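Local atomic coordinates of glycoside Hydrolase (PDB entry 5T99), a protein that probably hydrolyses beta-galactosidic linkages in agarose-derived oligosaccharides as a family 2 glycoside hydrolase of a human gut bacterium. Residues 129-134 against 349-354; 355-360 against 367-372. One frame throughout, in Å; residues are numbered along the deposited sequence.

Interaction 1 (129-134 against 349-354); sequences GYTGFE and HNPPSP. With GIF (D-galacto-isofagomine), chain C.
The Tyr130 ring lies stacked on the side chain of Asn350, ring and amide planes 20° apart. Asn350 CB sits over one face, 3.6 Å from the ring centroid, in a CH-pi contact. The amide reaches across the same face toward the ring's rim, where Asn350 ND2 comes 3.2 Å from Tyr130 CD1. Asn350 CG stands between the backbone N and the carbonyl carbon (chi1 50°), which turns the amide back over its own chain. There Asn350 ND2 gives a nearly straight hydrogen bond, 3.1 Å long, to Pro351 O. The acceptor lies in the amide plane, but the donor stands above the carbonyl plane. This bond, with the stack, helps hold the rotation of the amide against the ring. Pro351 CD packs 3.8 Å from Tyr130 CB. With an alanine at Tyr130, the stacked face would be lost, and the Asn350 side chain would probably have a gap beside it. The ligand lies at the edge of the His349 ring, near its plane: His349 NE2 is hydrogen-bonded to O2 of galacto-isofagomine at 2.7 Å. Arg170 binds both Tyr130 O and Pro351 O and so bridges the two segments. Residues 129-134 run into strand 133-136 of the sugar-binding domain. Residues 349-353 lie in the barrel loop after strand 344-346, Pro354 begins helix 354-363, and helix 388-403 packs against Pro351 through Leu399 and Arg402.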
loop_
_atom_site.group_PDB
_atom_site.type_symbol
_atom_site.label_atom_id
_atom_site.label_comp_id
_atom_site.label_asym_id
_atom_site.label_seq_id
_atom_site.Cartn_x
_atom_site.Cartn_y
_atom_site.Cartn_z
ATOM N N GLY A 129 11.499 10.581 4.951
ATOM C CA GLY A 129 10.651 9.815 5.852
ATOM C C GLY A 129 10.228 8.419 5.432
ATOM O O GLY A 129 9.658 7.694 6.247
ATOM N N TYR A 130 10.510 8.040 4.183
ATOM C CA TYR A 130 10.089 6.763 3.634
ATOM C C TYR A 130 11.163 5.678 3.614
ATOM O O TYR A 130 10.829 4.505 3.437
ATOM C CB TYR A 130 9.569 6.969 2.221
ATOM C CG TYR A 130 8.358 7.869 2.140
ATOM C CD1 TYR A 130 7.098 7.408 2.513
ATOM C CD2 TYR A 130 8.469 9.178 1.683
ATOM C CE1 TYR A 130 5.984 8.237 2.441
ATOM C CE2 TYR A 130 7.366 10.008 1.600
ATOM C CZ TYR A 130 6.121 9.538 1.974
ATOM O OH TYR A 130 5.014 10.359 1.883
ATOM N N THR A 131 12.437 6.055 3.747
ATOM C CA THR A 131 13.514 5.087 3.934
ATOM C C THR A 131 13.782 4.921 5.413
ATOM O O THR A 131 13.623 5.867 6.203
ATOM C CB THR A 131 14.816 5.508 3.222
ATOM O OG1 THR A 131 15.119 6.874 3.511
ATOM C CG2 THR A 131 14.666 5.349 1.720
ATOM N N GLY A 132 14.177 3.715 5.796
ATOM C CA GLY A 132 14.499 3.429 7.184
ATOM C C GLY A 132 15.935 3.788 7.471
ATOM O O GLY A 132 16.709 4.062 6.547
ATOM N N PHE A 133 16.282 3.809 8.754
ATOM C CA PHE A 133 17.656 4.049 9.200
ATOM C C PHE A 133 17.927 3.320 10.516
ATOM O O PHE A 133 17.011 2.848 11.196
ATOM C CB PHE A 133 17.949 5.559 9.327
ATOM C CG PHE A 133 17.112 6.271 10.363
ATOM C CD1 PHE A 133 17.598 6.469 11.656
ATOM C CD2 PHE A 133 15.839 6.740 10.047
ATOM C CE1 PHE A 133 16.833 7.125 12.610
ATOM C CE2 PHE A 133 15.070 7.392 10.995
ATOM C CZ PHE A 133 15.568 7.589 12.279
ATOM N N GLU A 134 19.198 3.248 10.863
ATOM C CA GLU A 134 19.677 2.476 12.009
ATOM C C GLU A 134 20.654 3.314 12.825
ATOM O O GLU A 134 21.485 3.986 12.250
ATOM C CB GLU A 134 20.390 1.232 11.487
ATOM C CG GLU A 134 20.621 0.194 12.549
ATOM C CD GLU A 134 21.155 -1.109 11.994
ATOM O OE1 GLU A 134 22.311 -1.119 11.503
ATOM O OE2 GLU A 134 20.417 -2.122 12.093
ATOM N N HIS A 349 4.434 7.496 -4.211
ATOM C CA HIS A 349 5.645 7.659 -5.042
ATOM C C HIS A 349 6.851 7.641 -4.086
ATOM O O HIS A 349 7.559 8.645 -3.893
ATOM C CB HIS A 349 5.619 8.972 -5.831
ATOM C CG HIS A 349 4.381 9.171 -6.634
ATOM N ND1 HIS A 349 4.130 8.483 -7.802
ATOM C CD2 HIS A 349 3.322 9.992 -6.448
ATOM C CE1 HIS A 349 2.966 8.867 -8.298
ATOM N NE2 HIS A 349 2.454 9.780 -7.492
ATOM N N ASN A 350 7.059 6.478 -3.484
ATOM C CA ASN A 350 7.943 6.342 -2.338
ATOM C C ASN A 350 7.964 4.897 -1.881
ATOM O O ASN A 350 7.036 4.140 -2.178
ATOM C CB ASN A 350 7.466 7.207 -1.159
ATOM C CG ASN A 350 5.991 7.013 -0.845
ATOM O OD1 ASN A 350 5.140 7.749 -1.337
ATOM N ND2 ASN A 350 5.680 6.002 -0.044
ATOM N N PRO A 351 9.009 4.512 -1.140
ATOM C CA PRO A 351 8.993 3.167 -0.573
ATOM C C PRO A 351 7.831 2.977 0.408
ATOM O O PRO A 351 7.559 3.873 1.207
ATOM C CB PRO A 351 10.331 3.084 0.170
ATOM C CG PRO A 351 11.220 4.027 -0.565
ATOM C CD PRO A 351 10.321 5.159 -0.985
ATOM N N PRO A 352 7.157 1.814 0.354
ATOM C CA PRO A 352 6.133 1.504 1.335
ATOM C C PRO A 352 6.760 0.927 2.595
ATOM O O PRO A 352 7.984 0.870 2.721
ATOM C CB PRO A 352 5.297 0.460 0.616
ATOM C CG PRO A 352 6.301 -0.292 -0.188
ATOM C CD PRO A 352 7.358 0.690 -0.582
ATOM N N SER A 353 5.929 0.517 3.537
ATOM C CA SER A 353 6.420 -0.142 4.740
ATOM C C SER A 353 6.848 -1.562 4.367
ATOM O O SER A 353 6.356 -2.107 3.372
ATOM C CB SER A 353 5.316 -0.201 5.776
ATOM O OG SER A 353 4.274 -1.001 5.287
ATOM N N PRO A 354 7.767 -2.164 5.139
ATOM C CA PRO A 354 8.067 -3.583 4.905
ATOM C C PRO A 354 6.825 -4.477 5.009
ATOM O O PRO A 354 6.652 -5.395 4.203
ATOM C CB PRO A 354 9.070 -3.923 6.010
ATOM C CG PRO A 354 9.701 -2.614 6.372
ATOM C CD PRO A 354 8.617 -1.593 6.200
HETATM C C GIF C . 0.927 12.116 -10.043
HETATM N N GIF C . 0.173 12.215 -11.284
HETATM O O GIF C . -4.095 13.294 -11.224
HETATM C C1 GIF C . -0.001 11.763 -8.897
HETATM O O1 GIF C . -0.813 14.002 -8.577
HETATM C C2 GIF C . -1.229 12.670 -8.869
HETATM O O2 GIF C . 0.709 11.887 -7.666
HETATM C C3 GIF C . -1.978 12.645 -10.198
HETATM C C4 GIF C . -1.042 13.008 -11.346
HETATM C C5 GIF C . -3.174 13.598 -10.167
#

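Interaction 2 (355-360 against 367-372); sequences EFLDLC and VLDEAF
Val367 meets helix 354-363 with both of its methyls. Val367 CG2 touches Cys360 SG at 3.6 Å and also lies close to Cys360 CB. Val367 CG1 meets Leu357 CD2 at 3.9 Å. The valine has CG1 anti to the backbone N (chi1 178°), and this splits the two methyls between the two helix residues. Leu357 is forked in turn. Its other methyl, Leu357 CD1, comes to 4.0 Å from Asp369 OD2, and the two side chains cross at about a right angle. Leu357 and Cys360 are about one helical turn apart; Val367 and Asp369 are alternate residues of the strand. The helix and strand segments run nearly antiparallel, at 163°, with their axes 10.9 Å apart. This is the return half of a beta-alpha-beta crossover, strand 344-346, helix 354-363, strand 366-370. Farther out, Leu357 also packs on Arg402 and Asp403 of helix 388-403, and Phe356 and Leu359 face helix 327-339. No hydrogen bond joins the two segments, so the contact rests on apolar packing of buried side chains. Asp369 brings a carboxylate to its border. Asp403 lies close to that carboxylate, which would probably raise the pKa of one of the two acids.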
loop_
_atom_site.group_PDB
_atom_site.type_symbol
_atom_site.label_atom_id
_atom_site.label_comp_id
_atom_site.label_asym_id
_atom_site.label_seq_id
_atom_site.Cartn_x
_atom_site.Cartn_y
_atom_site.Cartn_z
ATOM N N GLU A 355 5.953 -4.168 5.968
ATOM C CA GLU A 355 4.745 -4.964 6.222
ATOM C C GLU A 355 3.851 -5.001 4.991
ATOM O O GLU A 355 3.313 -6.061 4.627
ATOM C CB GLU A 355 3.963 -4.428 7.438
ATOM C CG GLU A 355 4.607 -4.726 8.801
ATOM C CD GLU A 355 5.816 -3.857 9.116
ATOM O OE1 GLU A 355 5.953 -2.757 8.512
ATOM O OE2 GLU A 355 6.641 -4.283 9.964
ATOM N N PHE A 356 3.719 -3.853 4.334
ATOM C CA PHE A 356 2.925 -3.779 3.113
ATOM C C PHE A 356 3.453 -4.764 2.066
ATOM O O PHE A 356 2.678 -5.477 1.440
ATOM C CB PHE A 356 2.915 -2.345 2.570
ATOM C CG PHE A 356 2.134 -2.187 1.295
ATOM C CD1 PHE A 356 0.769 -1.990 1.333
ATOM C CD2 PHE A 356 2.770 -2.252 0.059
ATOM C CE1 PHE A 356 0.030 -1.868 0.165
ATOM C CE2 PHE A 356 2.045 -2.116 -1.122
ATOM C CZ PHE A 356 0.666 -1.937 -1.063
ATOM N N LEU A 357 4.779 -4.801 1.897
ATOM C CA LEU A 357 5.428 -5.706 0.930
ATOM C C LEU A 357 5.352 -7.166 1.348
ATOM O O LEU A 357 5.220 -8.038 0.484
ATOM C CB LEU A 357 6.884 -5.299 0.666
ATOM C CG LEU A 357 7.019 -3.931 -0.015
ATOM C CD1 LEU A 357 8.467 -3.507 -0.082
ATOM C CD2 LEU A 357 6.412 -3.918 -1.411
ATOM N N ASP A 358 5.412 -7.437 2.656
ATOM C CA ASP A 358 5.179 -8.797 3.149
ATOM C C ASP A 358 3.794 -9.280 2.741
ATOM O O ASP A 358 3.641 -10.432 2.357
ATOM C CB ASP A 358 5.355 -8.909 4.669
ATOM C CG ASP A 358 6.801 -8.778 5.105
ATOM O OD1 ASP A 358 7.714 -9.094 4.304
ATOM O OD2 ASP A 358 7.029 -8.357 6.259
ATOM N N LEU A 359 2.797 -8.398 2.779
ATOM C CA LEU A 359 1.441 -8.762 2.364
ATOM C C LEU A 359 1.373 -9.055 0.880
ATOM O O LEU A 359 0.782 -10.057 0.471
ATOM C CB LEU A 359 0.424 -7.683 2.766
ATOM C CG LEU A 359 0.166 -7.590 4.282
ATOM C CD1 LEU A 359 -0.567 -6.303 4.643
ATOM C CD2 LEU A 359 -0.635 -8.791 4.756
ATOM N N CYS A 360 1.992 -8.199 0.074
ATOM C CA CYS A 360 2.047 -8.406 -1.383
ATOM C C CYS A 360 2.680 -9.749 -1.716
ATOM O O CYS A 360 2.149 -10.484 -2.546
ATOM C CB CYS A 360 2.815 -7.271 -2.088
ATOM S SG CYS A 360 1.987 -5.656 -2.046
ATOM N N VAL A 367 4.821 -5.958 -7.660
ATOM C CA VAL A 367 5.008 -4.604 -7.174
ATOM C C VAL A 367 6.101 -3.822 -7.926
ATOM O O VAL A 367 7.203 -4.327 -8.146
ATOM C CB VAL A 367 5.335 -4.606 -5.672
ATOM C CG1 VAL A 367 5.589 -3.190 -5.164
ATOM C CG2 VAL A 367 4.205 -5.258 -4.880
ATOM N N LEU A 368 5.766 -2.579 -8.292
ATOM C CA LEU A 368 6.720 -1.578 -8.746
ATOM C C LEU A 368 7.069 -0.712 -7.542
ATOM O O LEU A 368 6.234 0.054 -7.058
ATOM C CB LEU A 368 6.123 -0.722 -9.857
ATOM C CG LEU A 368 6.046 -1.350 -11.251
ATOM C CD1 LEU A 368 5.322 -2.683 -11.225
ATOM C CD2 LEU A 368 5.383 -0.398 -12.244
ATOM N N ASP A 369 8.304 -0.838 -7.071
ATOM C CA ASP A 369 8.753 -0.257 -5.809
ATOM C C ASP A 369 9.431 1.072 -6.152
ATOM O O ASP A 369 10.522 1.080 -6.754
ATOM C CB ASP A 369 9.725 -1.252 -5.173
ATOM C CG ASP A 369 9.924 -1.068 -3.686
ATOM O OD1 ASP A 369 9.470 -0.065 -3.100
ATOM O OD2 ASP A 369 10.591 -1.968 -3.103
ATOM N N GLU A 370 8.775 2.188 -5.814
ATOM C CA GLU A 370 9.147 3.522 -6.325
ATOM C C GLU A 370 9.869 4.372 -5.278
ATOM O O GLU A 370 9.427 4.475 -4.148
ATOM C CB GLU A 370 7.913 4.259 -6.846
ATOM C CG GLU A 370 8.224 5.556 -7.594
ATOM C CD GLU A 370 7.093 6.006 -8.495
ATOM O OE1 GLU A 370 6.111 6.602 -7.987
ATOM O OE2 GLU A 370 7.186 5.758 -9.721
ATOM N N ALA A 371 10.971 4.996 -5.672
ATOM C CA ALA A 371 11.859 5.656 -4.722
ATOM C C ALA A 371 11.495 7.116 -4.430
ATOM O O ALA A 371 11.485 7.509 -3.263
ATOM C CB ALA A 371 13.302 5.580 -5.219
ATOM N N PHE A 372 11.220 7.901 -5.480
ATOM C CA PHE A 372 11.182 9.368 -5.383
ATOM C C PHE A 372 10.106 9.992 -6.252
ATOM O O PHE A 372 9.733 9.445 -7.295
ATOM C CB PHE A 372 12.518 9.991 -5.821
ATOM C CG PHE A 372 13.728 9.422 -5.134
ATOM C CD1 PHE A 372 13.862 9.503 -3.761
ATOM C CD2 PHE A 372 14.742 8.819 -5.871
ATOM C CE1 PHE A 372 14.979 8.976 -3.125
ATOM C CE2 PHE A 372 15.861 8.293 -5.246
ATOM C CZ PHE A 372 15.986 8.371 -3.866
#

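Both contacts are buried, and their centres are about 10 Å apart. Interaction 1 joins two domains, the sugar-binding domain and the barrel. Interaction 2 lies wholly inside the barrel, between a helix and its neighbouring strand. They share the chain around helix 354-363: residues 349-354 lead into its first turn and residues 355-360 are part of it. Interaction 1 is an aromatic-amide stack with polar bonds about it, and its loop 349-354 also carries His349 to the ligand pocket. Interaction 2 is mainly aliphatic. The two also touch directly. His349 ND1 lies 2.7 Å from Glu370 OE1, a probable hydrogen bond, so the strand of interaction 2 probably orients this ligand-binding histidine.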